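Local coordinates for protein peptidase (Yersinia bercovieri, PDB 5NYW) that is of unknown function but is an ancestral beta-subunit (Anbu) of the Ntn-hydrolase family, related to the proteasome and HslV, that assembles into multimers, at residues G88-V91 with R92-I95. Residues are numbered along the deposited sequence; the frame is centred on the assembly and turned at random.
Sequences GETV and REVI
Arg92 reaches back along helix 80-98 over the preceding turn, where Gly88 and Glu89 lie; in the proteasome-like Ntn fold, an alpha-beta-beta-alpha sandwich, this helix lies beside helix 52-65 against the sheet that holds strand 112-120. Arg92 N donates the alpha-helical i to i+4 bond to Gly88 O (3.1 Å, nearly straight at 168°). From there CB and CG run past the same oxygen, CG 3.7 Å from Gly88 O. The bend at chi3 (-68°) carries the rest of the chain back over Gly88, so NE and CZ also sit about that oxygen, and Gly88 O lies 3.9 Å from the guanidinium plane, over the centre of one face. At the tip the two nitrogens part: Arg92 NH1 is hydrogen-bonded to the carbonyl of Gln133, while NH2 lies 4.0 Å from CG of Glu89. The Glu89 side chain crosses that of Arg92 at an angle, leaving OE2 5.3 Å from Arg92 NH2, so any attraction between the opposite charges is probably weak. Glu93 turns instead to Arg65 of helix 52-65, its OE1 making a salt bridge. Val91 touches Ile58, Cys112 and Leu114, and Val91 CG1 lies side by side with CD1 of Ile95, one turn later, at 4.0 Å.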
ATOM      1  N   GLY L  88     -24.771   7.342  14.984  1.00 47.70           N
ATOM      2  CA  GLY L  88     -23.866   6.468  14.275  1.00 55.22           C
ATOM      3  C   GLY L  88     -22.446   6.999  14.281  1.00 62.69           C
ATOM      4  O   GLY L  88     -21.498   6.227  14.466  1.00 60.09           O
ATOM      5  N   GLU L  89     -22.304   8.313  14.084  1.00 60.00           N
ATOM      6  CA  GLU L  89     -21.004   8.974  14.110  1.00 54.41           C
ATOM      7  C   GLU L  89     -20.400   8.908  15.504  1.00 56.27           C
ATOM      8  O   GLU L  89     -19.195   8.681  15.654  1.00 54.39           O
ATOM      9  CB  GLU L  89     -21.119  10.440  13.645  1.00 59.38           C
ATOM     10  CG  GLU L  89     -21.470  10.582  12.173  1.00 67.55           C
ATOM     11  CD  GLU L  89     -21.832  11.996  11.773  1.00 80.15           C
ATOM     12  OE1 GLU L  89     -21.811  12.882  12.652  1.00 86.47           O
ATOM     13  OE2 GLU L  89     -22.178  12.209  10.585  1.00 80.09           O
ATOM     14  N   THR L  90     -21.238   9.098  16.524  1.00 48.65           N
ATOM     15  CA  THR L  90     -20.761   9.084  17.902  1.00 56.73           C
ATOM     16  C   THR L  90     -20.389   7.639  18.309  1.00 64.38           C
ATOM     17  O   THR L  90     -19.487   7.434  19.124  1.00 59.12           O
ATOM     18  CB  THR L  90     -21.806   9.649  18.879  1.00 59.26           C
ATOM     19  OG1 THR L  90     -22.396  10.825  18.327  1.00 60.90           O
ATOM     20  CG2 THR L  90     -21.156   9.974  20.219  1.00 50.59           C
ATOM     21  N   VAL L  91     -21.128   6.653  17.791  1.00 55.37           N
ATOM     22  CA  VAL L  91     -20.774   5.246  17.989  1.00 56.75           C
ATOM     23  C   VAL L  91     -19.390   4.884  17.422  1.00 57.68           C
ATOM     24  O   VAL L  91     -18.556   4.323  18.141  1.00 60.71           O
ATOM     25  CB  VAL L  91     -21.817   4.305  17.374  1.00 52.25           C
ATOM     26  CG1 VAL L  91     -21.260   2.909  17.296  1.00 52.58           C
ATOM     27  CG2 VAL L  91     -23.098   4.325  18.197  1.00 49.88           C
ATOM     28  N   ARG L  92     -19.140   5.226  16.157  1.00 52.37           N
ATOM     29  CA  ARG L  92     -17.839   4.953  15.515  1.00 61.72           C
ATOM     30  C   ARG L  92     -16.685   5.695  16.200  1.00 64.69           C
ATOM     31  O   ARG L  92     -15.603   5.136  16.371  1.00 67.14           O
ATOM     32  CB  ARG L  92     -17.866   5.325  14.019  1.00 61.73           C
ATOM     33  CG  ARG L  92     -18.634   4.351  13.138  1.00 54.77           C
ATOM     34  CD  ARG L  92     -18.533   4.650  11.612  1.00 71.36           C
ATOM     35  NE  ARG L  92     -19.202   5.885  11.183  1.00 73.32           N
ATOM     36  CZ  ARG L  92     -20.459   5.939  10.723  1.00 84.71           C
ATOM     37  NH1 ARG L  92     -21.213   4.835  10.677  1.00 75.47           N
ATOM     38  NH2 ARG L  92     -20.987   7.100  10.342  1.00 74.61           N
ATOM     39  N   GLU L  93     -16.928   6.943  16.597  1.00 50.66           N
ATOM     40  CA  GLU L  93     -15.929   7.763  17.285  1.00 52.06           C
ATOM     41  C   GLU L  93     -15.434   7.127  18.580  1.00 56.65           C
ATOM     42  O   GLU L  93     -14.234   7.092  18.857  1.00 62.17           O
ATOM     43  CB  GLU L  93     -16.514   9.137  17.605  1.00 53.20           C
ATOM     44  CG  GLU L  93     -15.633   9.987  18.484  1.00 52.60           C
ATOM     45  CD  GLU L  93     -16.337  11.251  18.964  1.00 62.98           C
ATOM     46  OE1 GLU L  93     -15.724  12.022  19.726  1.00 70.28           O
ATOM     47  OE2 GLU L  93     -17.514  11.467  18.609  1.00 62.79           O
ATOM     48  N   VAL L  94     -16.380   6.675  19.397  1.00 55.79           N
ATOM     49  CA  VAL L  94     -16.063   6.068  20.678  1.00 59.33           C
ATOM     50  C   VAL L  94     -15.391   4.695  20.529  1.00 60.20           C
ATOM     51  O   VAL L  94     -14.397   4.422  21.198  1.00 59.33           O
ATOM     52  CB  VAL L  94     -17.324   5.946  21.526  1.00 61.27           C
ATOM     53  CG1 VAL L  94     -17.072   5.087  22.758  1.00 58.29           C
ATOM     54  CG2 VAL L  94     -17.807   7.341  21.895  1.00 65.93           C
ATOM     55  N   ILE L  95     -15.893   3.854  19.625  1.00 61.53           N
ATOM     56  CA  ILE L  95     -15.294   2.531  19.433  1.00 65.01           C
ATOM     57  C   ILE L  95     -13.861   2.603  18.898  1.00 74.87           C
ATOM     58  O   ILE L  95     -12.959   1.934  19.419  1.00 85.33           O
ATOM     59  CB  ILE L  95     -16.139   1.668  18.482  1.00 60.11           C
ATOM     60  CG1 ILE L  95     -17.423   1.256  19.184  1.00 60.10           C
ATOM     61  CG2 ILE L  95     -15.385   0.411  18.067  1.00 51.53           C
ATOM     62  CD1 ILE L  95     -18.332   0.410  18.336  1.00 73.75           C
TER